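231aa long hypothetical protein-L-isoaspartate O-methyltransferase (Sulfolobus tokodaii, PDB 1VBF) probably methylates L-isoaspartyl residues in damaged proteins, using S-adenosyl-L-methionine as methyl donor and so serving protein repair or turnover. Local coordinates at residues Lys10-Leu16 / Ile60-Asp64; Ala37-Glu43 / Thr54-Leu58; Thr85-Glu90 / Leu112-Ile118; Gly123-Leu127 / Ile196-Gly201. All coordinates share one frame; numbering follows the deposited sequence.

Contact 1: residues Lys10-Leu16 / Ile60-Asp64; sequences KIKTQEL and IFMLD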
# COMPACT_ATOMS: atom_id res chain seq x y z
N LYS B 10 36.30 -14.71 9.45
CA LYS B 10 35.68 -13.56 10.08
C LYS B 10 35.58 -13.61 11.61
O LYS B 10 35.52 -12.56 12.25
CB LYS B 10 34.27 -13.36 9.54
CG LYS B 10 34.14 -13.05 8.06
CD LYS B 10 32.67 -13.19 7.67
CE LYS B 10 32.28 -12.32 6.49
NZ LYS B 10 30.79 -12.20 6.38
N ILE B 11 35.52 -14.81 12.19
CA ILE B 11 35.38 -14.94 13.64
C ILE B 11 36.48 -14.27 14.47
O ILE B 11 37.66 -14.61 14.37
CB ILE B 11 35.23 -16.43 14.05
CG1 ILE B 11 34.01 -17.01 13.34
CG2 ILE B 11 35.17 -16.58 15.60
CD1 ILE B 11 33.84 -18.46 13.55
N LYS B 12 36.06 -13.32 15.30
CA LYS B 12 36.94 -12.54 16.15
C LYS B 12 37.24 -13.19 17.51
O LYS B 12 38.20 -12.83 18.17
CB LYS B 12 36.32 -11.16 16.39
CG LYS B 12 36.96 -10.01 15.64
CD LYS B 12 36.72 -10.10 14.15
CE LYS B 12 37.61 -9.12 13.41
NZ LYS B 12 37.35 -9.15 11.94
N THR B 13 36.40 -14.12 17.93
CA THR B 13 36.62 -14.78 19.21
C THR B 13 37.27 -16.13 18.96
O THR B 13 36.65 -17.06 18.45
CB THR B 13 35.28 -14.96 19.96
OG1 THR B 13 34.77 -13.68 20.30
CG2 THR B 13 35.46 -15.79 21.22
N GLN B 14 38.55 -16.23 19.31
CA GLN B 14 39.31 -17.45 19.09
C GLN B 14 38.60 -18.72 19.53
O GLN B 14 38.63 -19.72 18.82
CB GLN B 14 40.68 -17.36 19.77
CG GLN B 14 41.66 -18.44 19.32
CD GLN B 14 41.63 -18.65 17.80
OE1 GLN B 14 41.47 -17.69 17.04
NE2 GLN B 14 41.80 -19.89 17.36
N GLU B 15 37.97 -18.69 20.70
CA GLU B 15 37.27 -19.86 21.23
C GLU B 15 36.11 -20.28 20.32
O GLU B 15 35.89 -21.47 20.09
CB GLU B 15 36.76 -19.56 22.64
CG GLU B 15 37.83 -19.01 23.59
CD GLU B 15 38.05 -17.49 23.45
OE1 GLU B 15 38.51 -17.01 22.38
OE2 GLU B 15 37.78 -16.76 24.44
N LEU B 16 35.39 -19.30 19.79
CA LEU B 16 34.28 -19.55 18.88
C LEU B 16 34.83 -20.14 17.59
O LEU B 16 34.24 -21.03 16.99
CB LEU B 16 33.55 -18.24 18.56
CG LEU B 16 32.05 -18.28 18.23
CD1 LEU B 16 31.80 -17.27 17.14
CD2 LEU B 16 31.59 -19.68 17.77
N ILE B 60 26.57 -17.16 13.56
CA ILE B 60 27.97 -17.07 13.95
C ILE B 60 28.33 -15.63 14.30
O ILE B 60 29.13 -15.38 15.22
CB ILE B 60 28.88 -17.59 12.81
CG1 ILE B 60 28.49 -19.03 12.47
CG2 ILE B 60 30.33 -17.53 13.23
CD1 ILE B 60 28.42 -19.93 13.72
N PHE B 61 27.74 -14.70 13.56
CA PHE B 61 27.98 -13.29 13.81
C PHE B 61 27.44 -12.93 15.21
O PHE B 61 28.11 -12.26 15.99
CB PHE B 61 27.29 -12.41 12.74
CG PHE B 61 27.36 -10.94 13.03
CD1 PHE B 61 28.60 -10.29 13.09
CD2 PHE B 61 26.21 -10.23 13.35
CE1 PHE B 61 28.68 -8.95 13.48
CE2 PHE B 61 26.28 -8.89 13.74
CZ PHE B 61 27.52 -8.24 13.81
N MSE B 62 26.23 -13.39 15.51
CA MSE B 62 25.64 -13.12 16.81
C MSE B 62 26.45 -13.70 17.96
O MSE B 62 26.74 -13.00 18.94
CB MSE B 62 24.22 -13.65 16.83
CG MSE B 62 23.36 -13.01 15.76
SE MSE B 62 21.47 -13.40 15.88
CE MSE B 62 21.33 -14.49 14.30
N LEU B 63 26.84 -14.97 17.84
CA LEU B 63 27.64 -15.59 18.88
C LEU B 63 28.99 -14.89 18.99
O LEU B 63 29.48 -14.67 20.10
CB LEU B 63 27.86 -17.07 18.59
CG LEU B 63 26.61 -17.96 18.55
CD1 LEU B 63 27.04 -19.42 18.49
CD2 LEU B 63 25.71 -17.70 19.76
N ASP B 64 29.57 -14.51 17.86
CA ASP B 64 30.86 -13.82 17.89
C ASP B 64 30.72 -12.50 18.64
O ASP B 64 31.61 -12.10 19.40
CB ASP B 64 31.37 -13.60 16.46
CG ASP B 64 32.88 -13.34 16.41
OD1 ASP B 64 33.61 -13.72 17.36
OD2 ASP B 64 33.35 -12.76 15.39
O HOH W 1 31.81 -14.65 21.54
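Asp64 turns its carboxylate onto the backbone of Lys12 and Thr13, the pair of residues just ahead of helix 14-22. CG stands anti to the backbone N (chi1 -161°), which brings both oxygens to two consecutive N-H groups. Lys12 N gives Asp64 OD2 an almost straight bond of 2.8 Å, met on the syn side and somewhat out of the carboxylate plane. Thr13 N donates to the syn lone pair of Asp64 OD1 over 2.9 Å, at a more bent angle. Thr13 holds the N-cap position, yet its side chain makes no capping bond; the Asp64 carboxylate takes the two N-H groups just before the helix, and the nearby helix start would probably favour its negative charge. Leu16 supplies the apolar half. Its CD1 lies 3.8 Å from Asp64 CB and 4.2 Å from Leu63 CB, pressed along the last turns of helix 56-65. One turn earlier in that helix, Ile60 offers CG2, which Ile11 CD1 meets at 3.6 Å with the two side chains crossing at a slant; Leu16 CD1 reaches the same methyl more loosely. A water gives a proton to Leu63 O beside this seam. Phe20 of helix 14-22 packs on both Ile11 and Ile60, while Ile60 and Leu63 rest on Leu87, so helix 56-65 is held between helix 14-22 and helix 83-91.

Contact 2: residues Ala37-Glu43 / Thr54-Leu58; sequences AYAHTHE and TALNL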
# COMPACT_ATOMS: atom_id res chain seq x y z
N ALA B 37 24.62 -27.69 5.39
CA ALA B 37 25.48 -27.57 6.55
C ALA B 37 26.42 -26.36 6.41
O ALA B 37 26.55 -25.52 7.32
CB ALA B 37 26.28 -28.84 6.74
N TYR B 38 27.08 -26.26 5.26
CA TYR B 38 28.01 -25.16 5.06
C TYR B 38 27.89 -24.50 3.68
O TYR B 38 28.87 -23.90 3.17
CB TYR B 38 29.43 -25.64 5.35
CG TYR B 38 29.60 -26.09 6.78
CD1 TYR B 38 29.36 -27.41 7.15
CD2 TYR B 38 29.94 -25.17 7.78
CE1 TYR B 38 29.45 -27.81 8.50
CE2 TYR B 38 30.03 -25.56 9.13
CZ TYR B 38 29.78 -26.88 9.48
OH TYR B 38 29.84 -27.27 10.81
N ALA B 39 26.69 -24.57 3.10
CA ALA B 39 26.38 -23.97 1.80
C ALA B 39 25.05 -23.21 1.90
O ALA B 39 24.14 -23.67 2.59
CB ALA B 39 26.31 -25.04 0.74
N HIS B 40 24.94 -22.08 1.21
CA HIS B 40 23.71 -21.27 1.25
C HIS B 40 23.61 -20.69 2.64
O HIS B 40 22.54 -20.46 3.18
CB HIS B 40 22.49 -22.13 0.94
CG HIS B 40 22.53 -22.71 -0.43
ND1 HIS B 40 22.37 -21.94 -1.56
CD2 HIS B 40 22.86 -23.96 -0.86
CE1 HIS B 40 22.59 -22.68 -2.63
NE2 HIS B 40 22.89 -23.91 -2.24
N THR B 41 24.79 -20.44 3.17
CA THR B 41 24.99 -19.91 4.49
C THR B 41 24.15 -18.69 4.93
O THR B 41 24.06 -18.38 6.13
CB THR B 41 26.49 -19.66 4.64
OG1 THR B 41 27.07 -20.84 5.20
CG2 THR B 41 26.79 -18.48 5.49
N HIS B 42 23.51 -18.03 3.98
CA HIS B 42 22.72 -16.85 4.29
C HIS B 42 21.24 -17.13 4.42
O HIS B 42 20.47 -16.24 4.73
CB HIS B 42 22.96 -15.74 3.25
CG HIS B 42 24.32 -15.11 3.32
ND1 HIS B 42 25.44 -15.70 2.78
CD2 HIS B 42 24.75 -13.96 3.89
CE1 HIS B 42 26.50 -14.94 3.01
NE2 HIS B 42 26.11 -13.87 3.68
N GLU B 43 20.82 -18.36 4.18
CA GLU B 43 19.41 -18.66 4.31
C GLU B 43 19.01 -19.34 5.61
O GLU B 43 19.81 -20.05 6.22
CB GLU B 43 18.96 -19.56 3.19
CG GLU B 43 19.29 -19.08 1.83
CD GLU B 43 18.86 -20.10 0.81
OE1 GLU B 43 17.64 -20.40 0.75
OE2 GLU B 43 19.74 -20.61 0.09
N THR B 54 18.08 -19.99 12.34
CA THR B 54 18.75 -18.78 11.88
C THR B 54 19.85 -19.13 10.86
O THR B 54 20.46 -20.22 10.91
CB THR B 54 19.43 -18.04 13.03
OG1 THR B 54 18.46 -17.61 13.98
CG2 THR B 54 20.14 -16.84 12.52
N ALA B 55 20.08 -18.21 9.93
CA ALA B 55 21.10 -18.39 8.92
C ALA B 55 22.45 -18.50 9.62
O ALA B 55 22.73 -17.77 10.59
CB ALA B 55 21.11 -17.21 8.00
N LEU B 56 23.28 -19.41 9.12
CA LEU B 56 24.59 -19.65 9.71
C LEU B 56 25.41 -18.38 9.79
O LEU B 56 26.07 -18.12 10.81
CB LEU B 56 25.37 -20.68 8.91
CG LEU B 56 26.17 -21.76 9.67
CD1 LEU B 56 27.33 -22.23 8.81
CD2 LEU B 56 26.70 -21.22 10.98
N ASN B 57 25.40 -17.60 8.71
CA ASN B 57 26.17 -16.37 8.71
C ASN B 57 25.67 -15.45 9.83
O ASN B 57 26.46 -14.81 10.53
CB ASN B 57 26.08 -15.69 7.36
CG ASN B 57 27.45 -15.19 6.86
OD1 ASN B 57 28.11 -14.34 7.49
ND2 ASN B 57 27.90 -15.72 5.71
N LEU B 58 24.36 -15.40 10.01
CA LEU B 58 23.81 -14.55 11.05
C LEU B 58 24.18 -15.10 12.43
O LEU B 58 24.72 -14.35 13.28
CB LEU B 58 22.31 -14.47 10.91
CG LEU B 58 21.71 -13.08 10.96
CD1 LEU B 58 20.27 -13.22 11.27
CD2 LEU B 58 22.34 -12.24 12.04
O HOH W 2 21.99 -21.02 7.39
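Asn57 lies beside the imidazole of His42, the two side chains pointing the same way with amide and ring planes 30° apart. Asn57 CB sits over one face of the ring, 4.2 Å from its centroid and close to the ring normal, a CH-pi contact displaced toward the rim. His42 reaches this place although its CB leaves the backbone away from the helix: CG is anti to the carbonyl carbon (chi1 -70°), and the ring folds back. Thr41 crosses Asn57 at about a right angle, its CG2 3.4 Å from Asn57 CB, while its OG1 faces Leu56 CD1 at 3.9 Å. A glycine in place of Thr41 would probably open a gap beside Asn57 CB and Leu56 CD1, where the threonine now packs, and leave the Asn57 amide freer to turn. Tyr38 meets the same Leu56 CD1 obliquely through CD2, 4.1 Å away; its hydroxyl is bonded to Arg25 N. The backbones interlock too. Asn57 N gives Thr41 O a nearly straight bond of 3.0 Å, and a water accepts from Leu56 N while donating to Glu43 O, so the His40-Glu43 type I turn provides for N-H groups in the first turn of helix 56-65. Ile7 of helix 4-10 packs on Thr41 and Leu56, and beyond Glu43, against which Pro49 of the second subunit packs, the chain enters the hairpin of strands 45-48 and 51-53.

Contact 3: residues Thr85-Glu90 / Leu112-Ile118; sequences TALIAE and LSYYNNI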
# COMPACT_ATOMS: atom_id res chain seq x y z
N THR B 85 23.55 -24.18 20.38
CA THR B 85 23.64 -24.54 21.78
C THR B 85 24.98 -25.26 21.92
O THR B 85 25.80 -24.89 22.76
CB THR B 85 22.48 -25.46 22.21
OG1 THR B 85 21.27 -25.02 21.58
CG2 THR B 85 22.29 -25.41 23.73
N ALA B 86 25.22 -26.27 21.08
CA ALA B 86 26.50 -26.99 21.09
C ALA B 86 27.73 -26.04 21.04
O ALA B 86 28.62 -26.16 21.88
CB ALA B 86 26.56 -27.98 19.93
N LEU B 87 27.78 -25.11 20.08
CA LEU B 87 28.91 -24.18 19.98
C LEU B 87 29.16 -23.38 21.26
O LEU B 87 30.31 -23.08 21.59
CB LEU B 87 28.70 -23.19 18.82
CG LEU B 87 28.54 -23.72 17.39
CD1 LEU B 87 28.35 -22.54 16.45
CD2 LEU B 87 29.76 -24.55 16.96
N ILE B 88 28.10 -23.02 21.98
CA ILE B 88 28.27 -22.27 23.22
C ILE B 88 28.82 -23.20 24.31
O ILE B 88 29.76 -22.87 25.05
CB ILE B 88 26.92 -21.66 23.66
CG1 ILE B 88 26.38 -20.75 22.56
CG2 ILE B 88 27.09 -20.87 24.98
CD1 ILE B 88 25.02 -20.19 22.84
N ALA B 89 28.21 -24.38 24.41
CA ALA B 89 28.62 -25.39 25.39
C ALA B 89 30.12 -25.68 25.28
O ALA B 89 30.80 -25.90 26.28
CB ALA B 89 27.82 -26.65 25.16
N GLU B 90 30.64 -25.70 24.06
CA GLU B 90 32.05 -25.94 23.84
C GLU B 90 32.94 -24.88 24.51
O GLU B 90 34.00 -25.18 25.02
CB GLU B 90 32.35 -25.94 22.35
CG GLU B 90 31.72 -27.08 21.57
CD GLU B 90 32.51 -28.38 21.65
OE1 GLU B 90 33.74 -28.31 21.88
OE2 GLU B 90 31.90 -29.46 21.45
N LEU B 112 22.08 -33.54 21.76
CA LEU B 112 23.07 -32.89 22.61
C LEU B 112 23.64 -33.76 23.73
O LEU B 112 24.27 -33.26 24.68
CB LEU B 112 22.47 -31.62 23.20
CG LEU B 112 22.27 -30.49 22.20
CD1 LEU B 112 21.54 -29.30 22.83
CD2 LEU B 112 23.64 -30.07 21.70
N SER B 113 23.44 -35.07 23.61
CA SER B 113 23.90 -36.04 24.60
C SER B 113 25.39 -35.90 24.93
O SER B 113 25.78 -35.93 26.10
CB SER B 113 23.60 -37.45 24.11
OG SER B 113 24.23 -37.67 22.87
N TYR B 114 26.20 -35.75 23.91
CA TYR B 114 27.64 -35.60 24.08
C TYR B 114 28.02 -34.49 25.06
O TYR B 114 29.18 -34.35 25.44
CB TYR B 114 28.27 -35.30 22.72
CG TYR B 114 29.67 -34.73 22.79
CD1 TYR B 114 30.76 -35.53 23.14
CD2 TYR B 114 29.91 -33.38 22.48
CE1 TYR B 114 32.07 -35.00 23.16
CE2 TYR B 114 31.20 -32.84 22.51
CZ TYR B 114 32.27 -33.65 22.84
OH TYR B 114 33.55 -33.12 22.86
N TYR B 115 27.06 -33.67 25.46
CA TYR B 115 27.40 -32.58 26.36
C TYR B 115 26.91 -32.81 27.77
O TYR B 115 25.85 -33.40 27.97
CB TYR B 115 26.85 -31.25 25.79
CG TYR B 115 27.50 -30.81 24.49
CD1 TYR B 115 28.69 -30.07 24.51
CD2 TYR B 115 26.98 -31.19 23.25
CE1 TYR B 115 29.35 -29.74 23.32
CE2 TYR B 115 27.63 -30.87 22.06
CZ TYR B 115 28.82 -30.14 22.09
OH TYR B 115 29.51 -29.84 20.94
N ASN B 116 27.66 -32.34 28.74
CA ASN B 116 27.27 -32.50 30.13
C ASN B 116 27.13 -31.15 30.81
O ASN B 116 27.05 -31.06 32.04
CB ASN B 116 28.30 -33.36 30.85
CG ASN B 116 29.47 -32.55 31.43
OD1 ASN B 116 29.99 -31.62 30.79
ND2 ASN B 116 29.91 -32.93 32.63
N ASN B 117 27.09 -30.08 30.02
CA ASN B 117 26.98 -28.74 30.58
C ASN B 117 25.86 -27.91 29.97
O ASN B 117 25.92 -26.67 29.97
CB ASN B 117 28.32 -27.99 30.47
CG ASN B 117 28.70 -27.66 29.04
OD1 ASN B 117 28.29 -28.34 28.09
ND2 ASN B 117 29.49 -26.61 28.87
N ILE B 118 24.83 -28.59 29.48
CA ILE B 118 23.67 -27.95 28.86
C ILE B 118 22.34 -28.37 29.52
O ILE B 118 21.91 -29.51 29.39
CB ILE B 118 23.56 -28.31 27.37
CG1 ILE B 118 24.84 -27.97 26.62
CG2 ILE B 118 22.38 -27.59 26.74
CD1 ILE B 118 24.80 -28.47 25.17
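Tyr115 donates its hydroxyl proton to Glu90, with OH and OE2 2.5 Å apart, the carboxylate plane standing perpendicular to the ring. Glu90 gets there by bending at chi2 (-82°), which folds its acid group toward the loop. Its other oxygen, OE1, forms a salt bridge with Lys22, whose NZ is also hydrogen-bonded to Tyr114 OH; Lys22 thus ties Glu90 to a second tyrosine of the loop. Tyr114 brings its ring edge toward the same carboxylate, CE2 lying 3.6 Å from Glu90 OE2. At the other end of the contact, Asn117 ND2 donates to Ala89 O over 3.0 Å at 167°, in the carbonyl plane and on a lone pair. The same nitrogen is bonded to Asp93 O, so one amide serves a carbonyl near the end of helix 83-91 and another in the connection that follows. Between these polar ends the packing is apolar: Ala89 CB touches both Tyr115 CD1, at 3.6 Å, and Ile118 CD1, at 3.5 Å, and Ala86 CB touches Leu112 CD2 at 4.0 Å. Thr85 turns CG2 to Ile118 CG2 and keeps OG1 bonded to Glu76 on strand 73-77. The contact joins a Rossmann-type crossover helix to the loop entering edge strand 118-122. With a lysine on one oxygen and a phenol proton on the other, Glu90 is likely to stay ionised, its charge balanced within the protein.

Contact 4: residues Gly123-Leu127 / Ile196-Gly201; sequences GDGTL and IGGLYG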
# COMPACT_ATOMS: atom_id res chain seq x y z
N GLY B 123 9.73 -24.68 27.94
CA GLY B 123 8.88 -23.68 28.57
C GLY B 123 8.85 -22.35 27.84
O GLY B 123 9.31 -22.24 26.70
N ASP B 124 8.30 -21.34 28.49
CA ASP B 124 8.15 -20.01 27.93
C ASP B 124 9.47 -19.27 28.04
O ASP B 124 9.83 -18.77 29.11
CB ASP B 124 7.07 -19.27 28.71
CG ASP B 124 6.80 -17.87 28.20
OD1 ASP B 124 7.61 -17.31 27.42
OD2 ASP B 124 5.77 -17.31 28.59
N GLY B 125 10.19 -19.18 26.93
CA GLY B 125 11.47 -18.50 26.94
C GLY B 125 11.40 -17.04 27.34
O GLY B 125 12.39 -16.45 27.78
N THR B 126 10.22 -16.46 27.17
CA THR B 126 9.97 -15.07 27.53
C THR B 126 10.21 -14.84 29.02
O THR B 126 10.44 -13.72 29.48
CB THR B 126 8.54 -14.73 27.12
OG1 THR B 126 8.56 -14.20 25.80
CG2 THR B 126 7.90 -13.77 28.08
N LEU B 127 10.18 -15.93 29.78
CA LEU B 127 10.40 -15.87 31.22
C LEU B 127 11.88 -16.05 31.52
O LEU B 127 12.32 -15.86 32.66
CB LEU B 127 9.60 -16.96 31.91
CG LEU B 127 8.10 -16.90 31.58
CD1 LEU B 127 7.38 -18.13 32.10
CD2 LEU B 127 7.52 -15.61 32.17
N ILE B 196 8.69 -14.40 18.70
CA ILE B 196 8.82 -15.18 19.92
C ILE B 196 7.42 -15.27 20.53
O ILE B 196 6.63 -14.35 20.42
CB ILE B 196 9.73 -14.48 20.90
CG1 ILE B 196 10.11 -15.43 22.04
CG2 ILE B 196 9.06 -13.27 21.41
CD1 ILE B 196 11.25 -14.90 22.92
N GLY B 197 7.11 -16.40 21.15
CA GLY B 197 5.80 -16.57 21.73
C GLY B 197 5.89 -16.56 23.24
O GLY B 197 6.97 -16.72 23.79
N GLY B 198 4.77 -16.35 23.92
CA GLY B 198 4.84 -16.35 25.36
C GLY B 198 4.28 -15.10 26.00
O GLY B 198 3.88 -14.16 25.32
N LEU B 199 4.25 -15.13 27.33
CA LEU B 199 3.71 -14.04 28.14
C LEU B 199 4.10 -12.66 27.61
O LEU B 199 3.24 -11.80 27.44
CB LEU B 199 4.20 -14.19 29.58
CG LEU B 199 3.25 -13.91 30.75
CD1 LEU B 199 4.07 -13.49 31.94
CD2 LEU B 199 2.28 -12.80 30.40
N TYR B 200 5.39 -12.45 27.37
CA TYR B 200 5.87 -11.16 26.88
C TYR B 200 6.14 -11.18 25.39
O TYR B 200 7.01 -10.46 24.89
CB TYR B 200 7.10 -10.73 27.66
CG TYR B 200 6.81 -10.56 29.14
CD1 TYR B 200 6.13 -9.44 29.61
CD2 TYR B 200 7.11 -11.57 30.05
CE1 TYR B 200 5.76 -9.33 30.96
CE2 TYR B 200 6.74 -11.48 31.40
CZ TYR B 200 6.06 -10.36 31.84
OH TYR B 200 5.65 -10.27 33.16
N GLY B 201 5.35 -12.00 24.70
CA GLY B 201 5.43 -12.13 23.26
C GLY B 201 4.46 -11.19 22.57
O GLY B 201 4.18 -10.12 23.09
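With CG anti to its own N (chi1 -179°), Asp124 projects its carboxylate onto the 196-201 loop, while Tyr200 (chi1 -61°) lays its ring beside Thr126. The Gly-Asp-Gly run of 123-125 leaves strand 118-122 of the Rossmann-type methyltransferase sheet. Leu199 N donates to Asp124 OD2 over 2.9 Å at 165°, from the syn side but somewhat out of the carboxylate plane. Asp124 OD1 appears to accept from Thr126 N as an Asx turn, although its position is less certain. With the carboxylate of Asp124 replaced by the methyl of an alanine, Leu199 N would probably be left without its acceptor, and the two loops would be less firmly joined. Residues 198-201 form a type I turn, closed by Gly201 N to Gly198 O; the backbone angles of Gly198 call for glycine. Thr126 crosses Tyr200 at about a right angle, its CG2 lying in plane at the ring edge. Nearby, the third subunit packs Leu147 on Leu199, and its Cys149, the residue of the interchain disulfide, on Tyr200. Leu127 adds an apolar touch, its CD2 4.1 Å from Leu199 CD1 and 4.3 Å from Tyr200 CE2.

Overall arrangement
Contacts 1 and 2 share helix 56-65, contact 2 near its start and contact 1 toward its end; their centres lie about 14 Å apart, and along the chain contact 2 is nested inside the loop that contact 1 closes. Both fasten the N-terminal part to this helix, which packs on helix 83-91 where Ile60 and Leu63 meet Leu87. Contact 3 follows in series, its centre about 17 Å from that of contact 1, and carries on to the loop before strand 118-122. Contact 4 comes last, its centre about 23 to 27 Å from theirs. Contacts 1 to 3 thus link the N-terminal part to the Rossmann-type core, whereas contact 4, across the chain's centre from contacts 1 and 2, lies at a subunit interface.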